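Local atomic coordinates of Aac(6')-ib (Escherichia coli, PDB entry 2VQY), a protein that probably transfers the acetyl group of acetyl-CoA to the 6'-amino group of aminoglycosides such as kanamycin B, and thereby confers antibiotic resistance. Residues D24-R29 and T133-A138; I90-S95 and D118-N123; G104-E109 and Q153-P158. The protein carries 2 engineered substitutions. One frame throughout, in Å; residues are numbered along the deposited sequence. Where two conformers were deposited one is given.

Interaction 1: residues D24-R29 and T133-A138; sequences DSVTLR and TKLVRA. With ACO (acetyl coenzyme *a), chain B.
Val26 straddles the flank of helix 131-144 with its two methyls. Val26 CG1 rests against the backbone and first side-chain carbon of Leu135, 3.9 Å from Leu135 CA, while Val26 CG2 meets Lys134 CB at 4.0 Å. Placing CG1 anti to the backbone N (chi1 173°) is what lets the branch fork over two successive helix residues. One turn further on, Ala138 takes over: its CB lies 3.6 Å from the carbonyl Val26 O, and Leu28 CD1 packs 4.2 Å from Ala138 CB. The packing follows the alternation of the strand, Val26 and Leu28 turned to the helix and Thr27 turned from it. This is the GNAT fold illustrating how a helix packs on a sheet: within the edge strand 26-30 and helix 131-144, the short axes of 26-29 and 133-138 cross at -50° and approach to 7.7 Å. Polar contact is slight, with Lys134 NZ at 3.8 Å from Asp24 O at the exposed end of the interface. The helix's early turn also holds the cofactor. Thr133 grips one pyrophosphate oxygen of acetyl-CoA twice, Thr133 OG1 at 2.7 Å from O1A and the backbone N also donating to it; Gly128, Gly130 and Gly132 add backbone N-H groups.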
loop_
_atom_site.group_PDB
_atom_site.type_symbol
_atom_site.label_atom_id
_atom_site.label_comp_id
_atom_site.label_asym_id
_atom_site.label_seq_id
_atom_site.Cartn_x
_atom_site.Cartn_y
_atom_site.Cartn_z
ATOM N N ASP A 24 -12.705 -15.449 -3.051
ATOM C CA ASP A 24 -12.592 -15.913 -1.635
ATOM C C ASP A 24 -11.805 -14.897 -0.794
ATOM O O ASP A 24 -11.955 -13.683 -0.975
ATOM C CB ASP A 24 -11.960 -17.313 -1.570
ATOM C CG ASP A 24 -12.528 -18.169 -0.435
ATOM O OD1 ASP A 24 -13.060 -17.602 0.552
ATOM O OD2 ASP A 24 -12.439 -19.420 -0.529
ATOM N N SER A 25 -10.977 -15.394 0.118
ATOM C CA SER A 25 -10.233 -14.550 1.040
ATOM C C SER A 25 -8.920 -14.053 0.425
ATOM O O SER A 25 -8.184 -14.837 -0.180
ATOM C CB SER A 25 -9.930 -15.339 2.310
ATOM O OG SER A 25 -9.635 -14.467 3.388
ATOM N N VAL A 26 -8.626 -12.761 0.604
ATOM C CA VAL A 26 -7.311 -12.219 0.220
ATOM C C VAL A 26 -6.376 -12.216 1.426
ATOM O O VAL A 26 -6.712 -11.680 2.492
ATOM C CB VAL A 26 -7.414 -10.794 -0.373
ATOM C CG1 VAL A 26 -6.000 -10.180 -0.602
ATOM C CG2 VAL A 26 -8.235 -10.804 -1.666
ATOM N N THR A 27 -5.198 -12.812 1.258
ATOM C CA THR A 27 -4.225 -12.853 2.322
ATOM C C THR A 27 -2.917 -12.212 1.830
ATOM O O THR A 27 -2.762 -11.923 0.639
ATOM C CB THR A 27 -3.964 -14.307 2.822
ATOM O OG1 THR A 27 -3.527 -15.110 1.729
ATOM C CG2 THR A 27 -5.250 -14.933 3.436
ATOM N N LEU A 28 -2.014 -11.973 2.767
ATOM C CA LEU A 28 -0.730 -11.370 2.465
ATOM C C LEU A 28 0.378 -12.279 2.927
ATOM O O LEU A 28 0.266 -12.889 3.999
ATOM C CB LEU A 28 -0.592 -10.031 3.173
ATOM C CG LEU A 28 -1.676 -9.036 2.766
ATOM C CD1 LEU A 28 -1.787 -7.983 3.832
ATOM C CD2 LEU A 28 -1.354 -8.474 1.377
ATOM N N ARG A 29 1.425 -12.386 2.111
ATOM C CA ARG A 29 2.691 -13.009 2.521
ATOM C C ARG A 29 3.819 -12.037 2.240
ATOM O O ARG A 29 3.693 -11.174 1.355
ATOM C CB ARG A 29 2.949 -14.313 1.749
ATOM C CG ARG A 29 3.015 -14.131 0.232
ATOM C CD ARG A 29 3.457 -15.432 -0.428
ATOM N NE ARG A 29 3.538 -15.357 -1.888
ATOM C CZ ARG A 29 4.583 -14.873 -2.560
ATOM N NH1 ARG A 29 5.629 -14.363 -1.915
ATOM N NH2 ARG A 29 4.569 -14.889 -3.891
ATOM N N THR A 133 -10.353 -3.500 -2.154
ATOM C CA THR A 133 -10.918 -3.242 -0.822
ATOM C C THR A 133 -10.583 -4.392 0.128
ATOM O O THR A 133 -10.119 -4.141 1.243
ATOM C CB THR A 133 -12.463 -2.925 -0.881
ATOM O OG1 THR A 133 -12.645 -1.710 -1.625
ATOM C CG2 THR A 133 -13.046 -2.710 0.529
ATOM N N LYS A 134 -10.779 -5.639 -0.311
ATOM C CA LYS A 134 -10.390 -6.805 0.500
ATOM C C LYS A 134 -8.883 -6.803 0.852
ATOM O O LYS A 134 -8.504 -7.062 1.989
ATOM C CB LYS A 134 -10.737 -8.101 -0.234
ATOM C CG LYS A 134 -12.212 -8.415 -0.160
ATOM C CD LYS A 134 -12.622 -9.303 -1.315
ATOM C CE LYS A 134 -14.075 -9.700 -1.195
ATOM N NZ LYS A 134 -14.158 -10.747 -0.161
ATOM N N LEU A 135 -8.049 -6.508 -0.139
ATOM C CA LEU A 135 -6.605 -6.430 0.073
ATOM C C LEU A 135 -6.266 -5.375 1.144
ATOM O O LEU A 135 -5.511 -5.655 2.104
ATOM C CB LEU A 135 -5.907 -6.152 -1.272
ATOM C CG LEU A 135 -4.384 -6.212 -1.396
ATOM C CD1 LEU A 135 -4.006 -6.276 -2.871
ATOM C CD2 LEU A 135 -3.735 -5.001 -0.729
ATOM N N VAL A 136 -6.815 -4.169 0.992
ATOM C CA VAL A 136 -6.541 -3.079 1.933
ATOM C C VAL A 136 -7.010 -3.479 3.336
ATOM O O VAL A 136 -6.286 -3.277 4.315
ATOM C CB VAL A 136 -7.129 -1.738 1.445
ATOM C CG1 VAL A 136 -6.940 -0.628 2.508
ATOM C CG2 VAL A 136 -6.403 -1.319 0.108
ATOM N N ARG A 137 -8.219 -4.037 3.433
ATOM C CA ARG A 137 -8.732 -4.503 4.730
ATOM C C ARG A 137 -7.771 -5.507 5.380
ATOM O O ARG A 137 -7.511 -5.454 6.575
ATOM C CB ARG A 137 -10.117 -5.126 4.566
ATOM C CG ARG A 137 -11.211 -4.077 4.329
ATOM C CD ARG A 137 -12.571 -4.729 4.164
ATOM N NE ARG A 137 -13.578 -3.744 3.787
ATOM C CZ ARG A 137 -14.803 -4.025 3.349
ATOM N NH1 ARG A 137 -15.202 -5.283 3.228
ATOM N NH2 ARG A 137 -15.634 -3.045 3.027
ATOM N N ALA A 138 -7.251 -6.427 4.571
ATOM C CA ALA A 138 -6.309 -7.441 5.073
ATOM C C ALA A 138 -5.017 -6.794 5.579
ATOM O O ALA A 138 -4.495 -7.182 6.631
ATOM C CB ALA A 138 -5.986 -8.460 3.999
HETATM N N1A ACO B . -15.043 8.206 -9.071
HETATM C C2A ACO B . -15.578 7.691 -7.963
HETATM N N3A ACO B . -15.484 6.388 -7.709
HETATM C C4A ACO B . -14.835 5.563 -8.566
HETATM C C5A ACO B . -14.258 6.063 -9.718
HETATM C C6A ACO B . -14.380 7.428 -9.965
HETATM N N6A ACO B . -13.843 7.958 -11.069
HETATM N N7A ACO B . -13.696 5.046 -10.364
HETATM C C8A ACO B . -13.917 3.933 -9.657
HETATM N N9A ACO B . -14.613 4.252 -8.565
HETATM C C1B ACO B . -15.073 3.358 -7.461
HETATM C C2B ACO B . -15.753 2.053 -7.833
HETATM O O2B ACO B . -17.108 2.305 -8.220
HETATM C C3B ACO B . -15.692 1.341 -6.486
HETATM O O3B ACO B . -16.631 1.916 -5.563
HETATM P P3B ACO B . -18.132 1.337 -5.345
HETATM O O7A ACO B . -18.795 2.391 -4.312
HETATM O O8A ACO B . -17.932 -0.041 -4.559
HETATM O O9A ACO B . -18.861 1.224 -6.639
HETATM C C4B ACO B . -14.311 1.758 -5.945
HETATM O O4B ACO B . -13.922 2.922 -6.713
HETATM C C5B ACO B . -13.123 0.782 -6.041
HETATM O O5B ACO B . -13.240 -0.284 -5.096
HETATM P P1A ACO B . -12.618 -1.732 -5.454
HETATM O O1A ACO B . -12.435 -2.487 -4.173
HETATM O O2A ACO B . -13.330 -2.398 -6.584
HETATM O O3A ACO B . -11.214 -1.283 -5.994
HETATM P P2A ACO B . -10.186 -2.231 -6.803
HETATM O O4A ACO B . -10.466 -3.642 -6.553
HETATM O O5A ACO B . -10.057 -1.718 -8.210
HETATM O O6A ACO B . -8.818 -1.809 -6.005
HETATM C CBP ACO B . -6.799 -0.474 -6.476
HETATM C CCP ACO B . -8.263 -0.454 -5.972
HETATM C CDP ACO B . -6.253 0.992 -6.413
HETATM C CEP ACO B . -5.978 -1.390 -5.544
HETATM C CAP ACO B . -6.789 -0.992 -7.959
HETATM O OAP ACO B . -7.806 -0.312 -8.754
HETATM C C9P ACO B . -5.383 -0.894 -8.614
HETATM O O9P ACO B . -4.501 -1.713 -8.316
HETATM N N8P ACO B . -5.231 0.120 -9.484
HETATM C C7P ACO B . -4.001 0.421 -10.235
HETATM C C6P ACO B . -2.798 0.690 -9.294
HETATM C C5P ACO B . -3.051 1.845 -8.309
HETATM O O5P ACO B . -3.855 2.734 -8.588
HETATM N N4P ACO B . -2.349 1.741 -7.160
HETATM C C3P ACO B . -2.307 2.568 -6.098
HETATM C C2P ACO B . -3.070 3.694 -5.901
HETATM S S1P ACO B . -2.663 4.834 -4.496
HETATM C C ACO B . -1.715 4.040 -3.225
HETATM O O ACO B . -1.344 2.852 -3.280
HETATM C CH3 ACO B . -1.426 4.993 -2.031
#

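Interaction 2: residues I90-S95 and D118-N123; sequences IGYAQS and DQLLAN. With PAR (paromomycin), chain C.
Gln94 and Asp118 form the polar end of an antiparallel strand pair at the centre of the GNAT sheet, where one face meets the aminoglycoside. Paired N-H···O=C bonds join Tyr92 with Leu120 and Gln94 with Asp118, and Ala122 N closes the far end on Ile90 O, beside a classic beta bulge in which Ile90 and Gly91 both face Ala83. Gln94 rises with CG wedged between its backbone N and carbonyl carbon (chi1 59°) and then runs extended, carrying its amide across to Asp118. Gln94 NE2 donates to Asp118 OD2 at 3.0 Å, arriving from above the carboxylate plane, with the two flat groups turned 75° apart. The amide's other end is fixed by Tyr92 OH, which donates in the carbonyl plane to a lone pair of Gln94 OE1 at 2.8 Å. Tyr92 CB in turn lies on Leu120 CG at 3.9 Å, and the Tyr92 ring passes Leu120 CD2 obliquely. On the reverse face Ala93 CB touches Gln119 CB at 3.7 Å; the Gln119 chain then bends at chi2 (-64°) and its OE1 pairs with Tyr167 OH. The Gln94-Asp118 pair contributes part of the grip on paromomycin: the ligand's O53 donates to Gln94 OE1 at 2.6 Å, and Asp118 OD1 accepts from O61 at 2.6 Å and from the amino N32 at 2.8 Å.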
loop_
_atom_site.group_PDB
_atom_site.type_symbol
_atom_site.label_atom_id
_atom_site.label_comp_id
_atom_site.label_asym_id
_atom_site.label_seq_id
_atom_site.Cartn_x
_atom_site.Cartn_y
_atom_site.Cartn_z
ATOM N N ILE A 90 -2.055 -12.178 -6.669
ATOM C CA ILE A 90 -2.950 -11.252 -7.370
ATOM C C ILE A 90 -2.582 -9.758 -7.226
ATOM O O ILE A 90 -3.244 -8.888 -7.812
ATOM C CB ILE A 90 -4.445 -11.467 -6.968
ATOM C CG1 ILE A 90 -4.665 -11.186 -5.460
ATOM C CG2 ILE A 90 -4.926 -12.854 -7.418
ATOM C CD1 ILE A 90 -6.023 -10.526 -5.106
ATOM N N GLY A 91 -1.543 -9.456 -6.451
ATOM C CA GLY A 91 -1.164 -8.055 -6.303
ATOM C C GLY A 91 0.051 -7.866 -5.427
ATOM O O GLY A 91 0.598 -8.833 -4.859
ATOM N N TYR A 92 0.474 -6.613 -5.342
ATOM C CA TYR A 92 1.636 -6.236 -4.557
ATOM C C TYR A 92 1.173 -5.193 -3.574
ATOM O O TYR A 92 0.366 -4.336 -3.919
ATOM C CB TYR A 92 2.732 -5.647 -5.463
ATOM C CG TYR A 92 3.836 -4.931 -4.706
ATOM C CD1 TYR A 92 4.942 -5.649 -4.218
ATOM C CD2 TYR A 92 3.774 -3.550 -4.466
ATOM C CE1 TYR A 92 5.973 -5.006 -3.520
ATOM C CE2 TYR A 92 4.817 -2.879 -3.747
ATOM C CZ TYR A 92 5.908 -3.644 -3.285
ATOM O OH TYR A 92 6.920 -3.067 -2.617
ATOM N N ALA A 93 1.674 -5.259 -2.345
ATOM C CA ALA A 93 1.400 -4.174 -1.400
ATOM C C ALA A 93 2.681 -3.884 -0.638
ATOM O O ALA A 93 3.623 -4.702 -0.620
ATOM C CB ALA A 93 0.285 -4.567 -0.460
ATOM N N GLN A 94 2.721 -2.739 0.018
ATOM C CA GLN A 94 3.835 -2.445 0.900
ATOM C C GLN A 94 3.338 -1.602 2.063
ATOM O O GLN A 94 2.348 -0.815 1.932
ATOM C CB GLN A 94 4.985 -1.729 0.151
ATOM C CG GLN A 94 4.573 -0.371 -0.516
ATOM C CD GLN A 94 5.712 0.281 -1.301
ATOM O OE1 GLN A 94 6.513 -0.405 -1.966
ATOM N NE2 GLN A 94 5.763 1.606 -1.268
ATOM N N SER A 95 3.959 -1.818 3.225
ATOM C CA SER A 95 3.717 -0.915 4.351
ATOM C C SER A 95 5.024 -0.250 4.693
ATOM O O SER A 95 6.103 -0.789 4.387
ATOM C CB SER A 95 3.147 -1.648 5.571
ATOM O OG SER A 95 4.044 -2.674 6.028
ATOM N N ASP A 118 0.802 1.233 0.349
ATOM C CA ASP A 118 0.610 1.419 -1.107
ATOM C C ASP A 118 0.304 0.039 -1.652
ATOM O O ASP A 118 0.779 -0.975 -1.083
ATOM C CB ASP A 118 1.882 1.958 -1.784
ATOM C CG ASP A 118 2.422 3.222 -1.120
ATOM O OD1 ASP A 118 1.858 4.292 -1.401
ATOM O OD2 ASP A 118 3.411 3.149 -0.349
ATOM N N GLN A 119 -0.497 -0.043 -2.715
ATOM C CA GLN A 119 -0.817 -1.377 -3.257
ATOM C C GLN A 119 -1.308 -1.321 -4.682
ATOM O O GLN A 119 -1.686 -0.241 -5.202
ATOM C CB GLN A 119 -1.804 -2.159 -2.359
ATOM C CG GLN A 119 -3.264 -1.756 -2.443
ATOM C CD GLN A 119 -3.489 -0.362 -1.963
ATOM O OE1 GLN A 119 -3.081 0.009 -0.853
ATOM N NE2 GLN A 119 -4.132 0.446 -2.807
ATOM N N LEU A 120 -1.288 -2.491 -5.317
ATOM C CA LEU A 120 -1.721 -2.605 -6.708
ATOM C C LEU A 120 -2.276 -4.009 -6.936
ATOM O O LEU A 120 -1.854 -4.971 -6.275
ATOM C CB LEU A 120 -0.564 -2.289 -7.675
ATOM C CG LEU A 120 0.645 -3.220 -7.651
ATOM C CD1 LEU A 120 0.413 -4.407 -8.653
ATOM C CD2 LEU A 120 1.936 -2.457 -7.983
ATOM N N LEU A 121 -3.222 -4.109 -7.853
ATOM C CA LEU A 121 -3.731 -5.405 -8.300
ATOM C C LEU A 121 -3.091 -5.721 -9.660
ATOM O O LEU A 121 -3.096 -4.893 -10.576
ATOM C CB LEU A 121 -5.254 -5.383 -8.406
ATOM C CG LEU A 121 -6.093 -5.239 -7.122
ATOM C CD1 LEU A 121 -7.597 -5.149 -7.518
ATOM C CD2 LEU A 121 -5.822 -6.381 -6.167
ATOM N N ALA A 122 -2.550 -6.933 -9.755
ATOM C CA ALA A 122 -1.766 -7.389 -10.901
ATOM C C ALA A 122 -2.540 -7.484 -12.229
ATOM O O ALA A 122 -1.979 -7.223 -13.284
ATOM C CB ALA A 122 -1.185 -8.746 -10.565
ATOM N N ASN A 123 -3.817 -7.868 -12.148
ATOM C CA ASN A 123 -4.626 -8.244 -13.320
ATOM C C ASN A 123 -5.704 -7.220 -13.652
ATOM O O ASN A 123 -6.578 -6.927 -12.833
ATOM C CB ASN A 123 -5.245 -9.635 -13.102
ATOM C CG ASN A 123 -4.195 -10.704 -12.876
ATOM O OD1 ASN A 123 -3.221 -10.770 -13.609
ATOM N ND2 ASN A 123 -4.370 -11.517 -11.841
HETATM C C11 PAR C . 5.115 4.303 -4.155
HETATM O O11 PAR C . 5.314 5.551 -3.464
HETATM C C21 PAR C . 5.738 4.308 -5.567
HETATM N N21 PAR C . 7.136 4.726 -5.449
HETATM C C31 PAR C . 4.947 5.303 -6.458
HETATM O O31 PAR C . 5.519 5.393 -7.788
HETATM C C41 PAR C . 3.445 4.934 -6.469
HETATM O O41 PAR C . 2.657 5.871 -7.245
HETATM C C51 PAR C . 2.898 4.878 -5.001
HETATM O O51 PAR C . 3.764 4.009 -4.143
HETATM C C61 PAR C . 1.493 4.269 -4.924
HETATM O O61 PAR C . 0.807 4.768 -3.753
HETATM C C12 PAR C . 6.154 6.787 0.455
HETATM N N12 PAR C . 6.321 6.855 1.919
HETATM C C22 PAR C . 4.657 6.690 0.061
HETATM C C32 PAR C . 4.594 6.677 -1.475
HETATM N N32 PAR C . 3.166 6.670 -1.902
HETATM C C42 PAR C . 5.341 5.408 -2.019
HETATM C C52 PAR C . 6.840 5.441 -1.606
HETATM O O52 PAR C . 7.441 4.154 -1.940
HETATM C C62 PAR C . 6.889 5.531 -0.066
HETATM O O62 PAR C . 8.269 5.563 0.284
HETATM C C13 PAR C . 8.817 4.252 -2.405
HETATM C C23 PAR C . 9.671 3.263 -1.576
HETATM O O23 PAR C . 10.283 3.905 -0.471
HETATM C C33 PAR C . 10.730 2.835 -2.619
HETATM O O33 PAR C . 11.610 3.983 -2.832
HETATM C C43 PAR C . 9.855 2.673 -3.867
HETATM O O43 PAR C . 8.751 3.630 -3.734
HETATM C C53 PAR C . 9.233 1.257 -3.930
HETATM O O53 PAR C . 8.627 0.970 -2.650
HETATM C C14 PAR C . 12.621 3.746 -3.825
HETATM C C24 PAR C . 13.972 4.242 -3.274
HETATM N N24 PAR C . 13.833 5.645 -2.808
HETATM C C34 PAR C . 15.047 4.146 -4.386
HETATM O O34 PAR C . 15.359 2.759 -4.621
HETATM C C44 PAR C . 14.585 4.820 -5.698
HETATM O O44 PAR C . 14.474 6.241 -5.511
HETATM C C54 PAR C . 13.211 4.289 -6.118
HETATM O O54 PAR C . 12.276 4.542 -4.999
HETATM C C64 PAR C . 12.796 4.948 -7.450
HETATM N N64 PAR C . 11.346 5.154 -7.470
HETATM O O HOH W 1 -5.225 -8.618 -9.661
#

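Interaction 3: residues G104-E109 and Q153-P158; sequences GWWEEE and QTDPSP. Engineered in segment 104-109: Trp105 (natural residue Arg). With PAR (paromomycin), chain C.
The aminoglycoside pocket is walled here by two tryptophans of the loop between strands 88-97 and 114-121, which meet Gln153 on strand 151-154 and Asp155 just past its end. Trp106 carries most of the contact. Gln153, extended beyond CG, brings its amide from the opposite direction and sets Gln153 NE2 over the centre of the Trp106 indole face, 3.1 Å above the ring plane. The planes of ring and amide stand 72° apart, so the amide meets the ring end-on rather than stacking on it. The Gln153 amide has partners at both ends, NE2 with Tyr96 OH and OE1 with Tyr187 OH. A water also bridges the two segments, donating to Gln153 OE1 and to Glu109 OE1 at 2.7 Å each; Glu109 follows Trp106 across a type I turn.

Asp155 works at the rims of both indoles. Asp155 OD2 lies 3.5 Å from Trp106 CZ2 and equally far from Trp105 CZ3, near the plane of each ring. The carboxylate also receives the paromomycin amino group N32, Asp155 OD1 at 2.9 Å and OD2 more weakly. The engineered Trp105, arginine in the natural protein, packs one face against the aminocyclitol ring that bears N32, Trp105 CE3 lying 3.6 Å from paromomycin C12. Around this site, Tyr96 meets Trp106 nearly ring-parallel, strand 183-191 touches Asp155 through Ala185, and helix 161-169 packs on Thr154 and Pro156 through Tyr167.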
loop_
_atom_site.group_PDB
_atom_site.type_symbol
_atom_site.label_atom_id
_atom_site.label_comp_id
_atom_site.label_asym_id
_atom_site.label_seq_id
_atom_site.Cartn_x
_atom_site.Cartn_y
_atom_site.Cartn_z
ATOM N N GLY A 104 12.293 14.105 2.414
ATOM C CA GLY A 104 11.160 14.776 1.763
ATOM C C GLY A 104 9.818 14.181 2.137
ATOM O O GLY A 104 8.785 14.832 2.005
ATOM N N TRP A 105 9.851 12.932 2.609
ATOM C CA TRP A 105 8.649 12.167 2.917
ATOM C C TRP A 105 8.249 12.283 4.389
ATOM O O TRP A 105 9.073 11.995 5.269
ATOM C CB TRP A 105 8.867 10.688 2.549
ATOM C CG TRP A 105 8.885 10.437 1.084
ATOM C CD1 TRP A 105 9.989 10.306 0.263
ATOM C CD2 TRP A 105 7.738 10.324 0.240
ATOM N NE1 TRP A 105 9.579 10.115 -1.050
ATOM C CE2 TRP A 105 8.206 10.128 -1.092
ATOM C CE3 TRP A 105 6.357 10.394 0.475
ATOM C CZ2 TRP A 105 7.329 9.976 -2.183
ATOM C CZ3 TRP A 105 5.478 10.217 -0.611
ATOM C CH2 TRP A 105 5.968 10.012 -1.918
ATOM N N TRP A 106 6.986 12.663 4.638
ATOM C CA TRP A 106 6.373 12.678 5.980
ATOM C C TRP A 106 7.215 13.454 7.008
ATOM O O TRP A 106 7.363 13.027 8.156
ATOM C CB TRP A 106 6.030 11.223 6.465
ATOM C CG TRP A 106 5.408 10.499 5.300
ATOM C CD1 TRP A 106 5.859 9.377 4.676
ATOM C CD2 TRP A 106 4.248 10.937 4.560
ATOM N NE1 TRP A 106 5.050 9.067 3.585
ATOM C CE2 TRP A 106 4.050 10.001 3.496
ATOM C CE3 TRP A 106 3.328 11.994 4.723
ATOM C CZ2 TRP A 106 3.023 10.131 2.557
ATOM C CZ3 TRP A 106 2.276 12.112 3.799
ATOM C CH2 TRP A 106 2.120 11.174 2.738
ATOM N N GLU A 107 7.740 14.599 6.583
ATOM C CA GLU A 107 8.685 15.345 7.435
ATOM C C GLU A 107 8.059 15.950 8.700
ATOM O O GLU A 107 8.789 16.248 9.658
ATOM C CB GLU A 107 9.447 16.402 6.616
ATOM C CG GLU A 107 10.409 15.777 5.610
ATOM C CD GLU A 107 11.278 16.787 4.912
ATOM O OE1 GLU A 107 10.987 18.002 5.008
ATOM O OE2 GLU A 107 12.267 16.364 4.265
ATOM N N GLU A 108 6.731 16.138 8.712
ATOM C CA GLU A 108 6.024 16.614 9.920
ATOM C C GLU A 108 5.683 15.490 10.904
ATOM O O GLU A 108 5.230 15.750 12.039
ATOM C CB GLU A 108 4.726 17.371 9.562
ATOM C CG GLU A 108 4.882 18.407 8.437
ATOM C CD GLU A 108 6.142 19.248 8.557
ATOM O OE1 GLU A 108 6.394 19.814 9.649
ATOM O OE2 GLU A 108 6.889 19.352 7.548
ATOM N N GLU A 109 5.894 14.239 10.489
ATOM C CA GLU A 109 5.472 13.135 11.353
ATOM C C GLU A 109 6.319 13.103 12.624
ATOM O O GLU A 109 7.516 13.392 12.582
ATOM C CB GLU A 109 5.525 11.771 10.627
ATOM C CG GLU A 109 4.972 10.624 11.464
ATOM C CD GLU A 109 3.521 10.839 11.906
ATOM O OE1 GLU A 109 2.613 10.720 11.068
ATOM O OE2 GLU A 109 3.288 11.101 13.102
ATOM N N GLN A 153 -1.897 5.358 7.375
ATOM C CA GLN A 153 -2.148 6.444 6.411
ATOM C C GLN A 153 -1.955 5.935 4.995
ATOM O O GLN A 153 -1.342 4.880 4.773
ATOM C CB GLN A 153 -1.175 7.588 6.643
ATOM C CG GLN A 153 0.280 7.196 6.274
ATOM C CD GLN A 153 1.283 8.338 6.416
ATOM O OE1 GLN A 153 1.260 9.089 7.403
ATOM N NE2 GLN A 153 2.238 8.401 5.486
ATOM N N THR A 154 -2.461 6.707 4.033
ATOM C CA THR A 154 -2.172 6.454 2.608
ATOM C C THR A 154 -2.266 7.806 1.870
ATOM O O THR A 154 -2.795 8.783 2.426
ATOM C CB THR A 154 -3.095 5.357 2.023
ATOM O OG1 THR A 154 -2.626 4.936 0.727
ATOM C CG2 THR A 154 -4.548 5.843 1.946
ATOM N N ASP A 155 -1.737 7.852 0.646
ATOM C CA ASP A 155 -1.504 9.124 -0.034
ATOM C C ASP A 155 -1.833 8.976 -1.545
ATOM O O ASP A 155 -0.974 9.280 -2.380
ATOM C CB ASP A 155 -0.062 9.605 0.188
ATOM C CG ASP A 155 1.008 8.662 -0.427
ATOM O OD1 ASP A 155 0.703 7.451 -0.667
ATOM O OD2 ASP A 155 2.131 9.168 -0.693
ATOM N N PRO A 156 -3.069 8.542 -1.873
ATOM C CA PRO A 156 -3.391 8.429 -3.312
ATOM C C PRO A 156 -3.276 9.783 -4.001
ATOM O O PRO A 156 -3.467 10.823 -3.359
ATOM C CB PRO A 156 -4.853 7.968 -3.319
ATOM C CG PRO A 156 -5.415 8.364 -1.946
ATOM C CD PRO A 156 -4.224 8.172 -1.023
ATOM N N SER A 157 -2.937 9.749 -5.286
ATOM C CA SER A 157 -2.958 10.929 -6.124
ATOM C C SER A 157 -4.387 11.531 -6.131
ATOM O O SER A 157 -5.371 10.800 -6.121
ATOM C CB SER A 157 -2.559 10.509 -7.541
ATOM O OG SER A 157 -3.211 11.281 -8.499
ATOM N N PRO A 158 -4.493 12.862 -6.163
ATOM C CA PRO A 158 -5.842 13.460 -6.300
ATOM C C PRO A 158 -6.583 12.972 -7.569
ATOM O O PRO A 158 -7.806 12.937 -7.572
ATOM C CB PRO A 158 -5.554 14.970 -6.397
ATOM C CG PRO A 158 -4.202 15.146 -5.774
ATOM C CD PRO A 158 -3.433 13.888 -6.101
HETATM C C11 PAR C . 5.115 4.303 -4.155
HETATM O O11 PAR C . 5.314 5.551 -3.464
HETATM C C21 PAR C . 5.738 4.308 -5.567
HETATM N N21 PAR C . 7.136 4.726 -5.449
HETATM C C31 PAR C . 4.947 5.303 -6.458
HETATM O O31 PAR C . 5.519 5.393 -7.788
HETATM C C41 PAR C . 3.445 4.934 -6.469
HETATM O O41 PAR C . 2.657 5.871 -7.245
HETATM C C51 PAR C . 2.898 4.878 -5.001
HETATM O O51 PAR C . 3.764 4.009 -4.143
HETATM C C61 PAR C . 1.493 4.269 -4.924
HETATM O O61 PAR C . 0.807 4.768 -3.753
HETATM C C12 PAR C . 6.154 6.787 0.455
HETATM N N12 PAR C . 6.321 6.855 1.919
HETATM C C22 PAR C . 4.657 6.690 0.061
HETATM C C32 PAR C . 4.594 6.677 -1.475
HETATM N N32 PAR C . 3.166 6.670 -1.902
HETATM C C42 PAR C . 5.341 5.408 -2.019
HETATM C C52 PAR C . 6.840 5.441 -1.606
HETATM O O52 PAR C . 7.441 4.154 -1.940
HETATM C C62 PAR C . 6.889 5.531 -0.066
HETATM O O62 PAR C . 8.269 5.563 0.284
HETATM C C13 PAR C . 8.817 4.252 -2.405
HETATM C C23 PAR C . 9.671 3.263 -1.576
HETATM O O23 PAR C . 10.283 3.905 -0.471
HETATM C C33 PAR C . 10.730 2.835 -2.619
HETATM O O33 PAR C . 11.610 3.983 -2.832
HETATM C C43 PAR C . 9.855 2.673 -3.867
HETATM O O43 PAR C . 8.751 3.630 -3.734
HETATM C C53 PAR C . 9.233 1.257 -3.930
HETATM O O53 PAR C . 8.627 0.970 -2.650
HETATM C C14 PAR C . 12.621 3.746 -3.825
HETATM C C24 PAR C . 13.972 4.242 -3.274
HETATM N N24 PAR C . 13.833 5.645 -2.808
HETATM C C34 PAR C . 15.047 4.146 -4.386
HETATM O O34 PAR C . 15.359 2.759 -4.621
HETATM C C44 PAR C . 14.585 4.820 -5.698
HETATM O O44 PAR C . 14.474 6.241 -5.511
HETATM C C54 PAR C . 13.211 4.289 -6.118
HETATM O O54 PAR C . 12.276 4.542 -4.999
HETATM C C64 PAR C . 12.796 4.948 -7.450
HETATM N N64 PAR C . 11.346 5.154 -7.470
HETATM O O HOH W 2 3.059 10.892 8.392
#

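In the fold
From the N terminus, the edge strand 26-30 is the first element to be tied down: interaction 1 closes a loop of just over a hundred residues by packing it on helix 131-144. Interaction 2 lies wholly within that span, a short closure pairing strands 88-97 and 114-121. Interaction 3 begins between those two strands and ends after the helix, so its segments alternate with those of both other contacts. Leu135 of the helix packs on Gln119 and Leu121, linking interactions 1 and 2 on the cofactor side. Interactions 2 and 3 meet through neighbouring strands 114-121 and 151-154, where Asp118 and Asp155 both receive the same paromomycin amine.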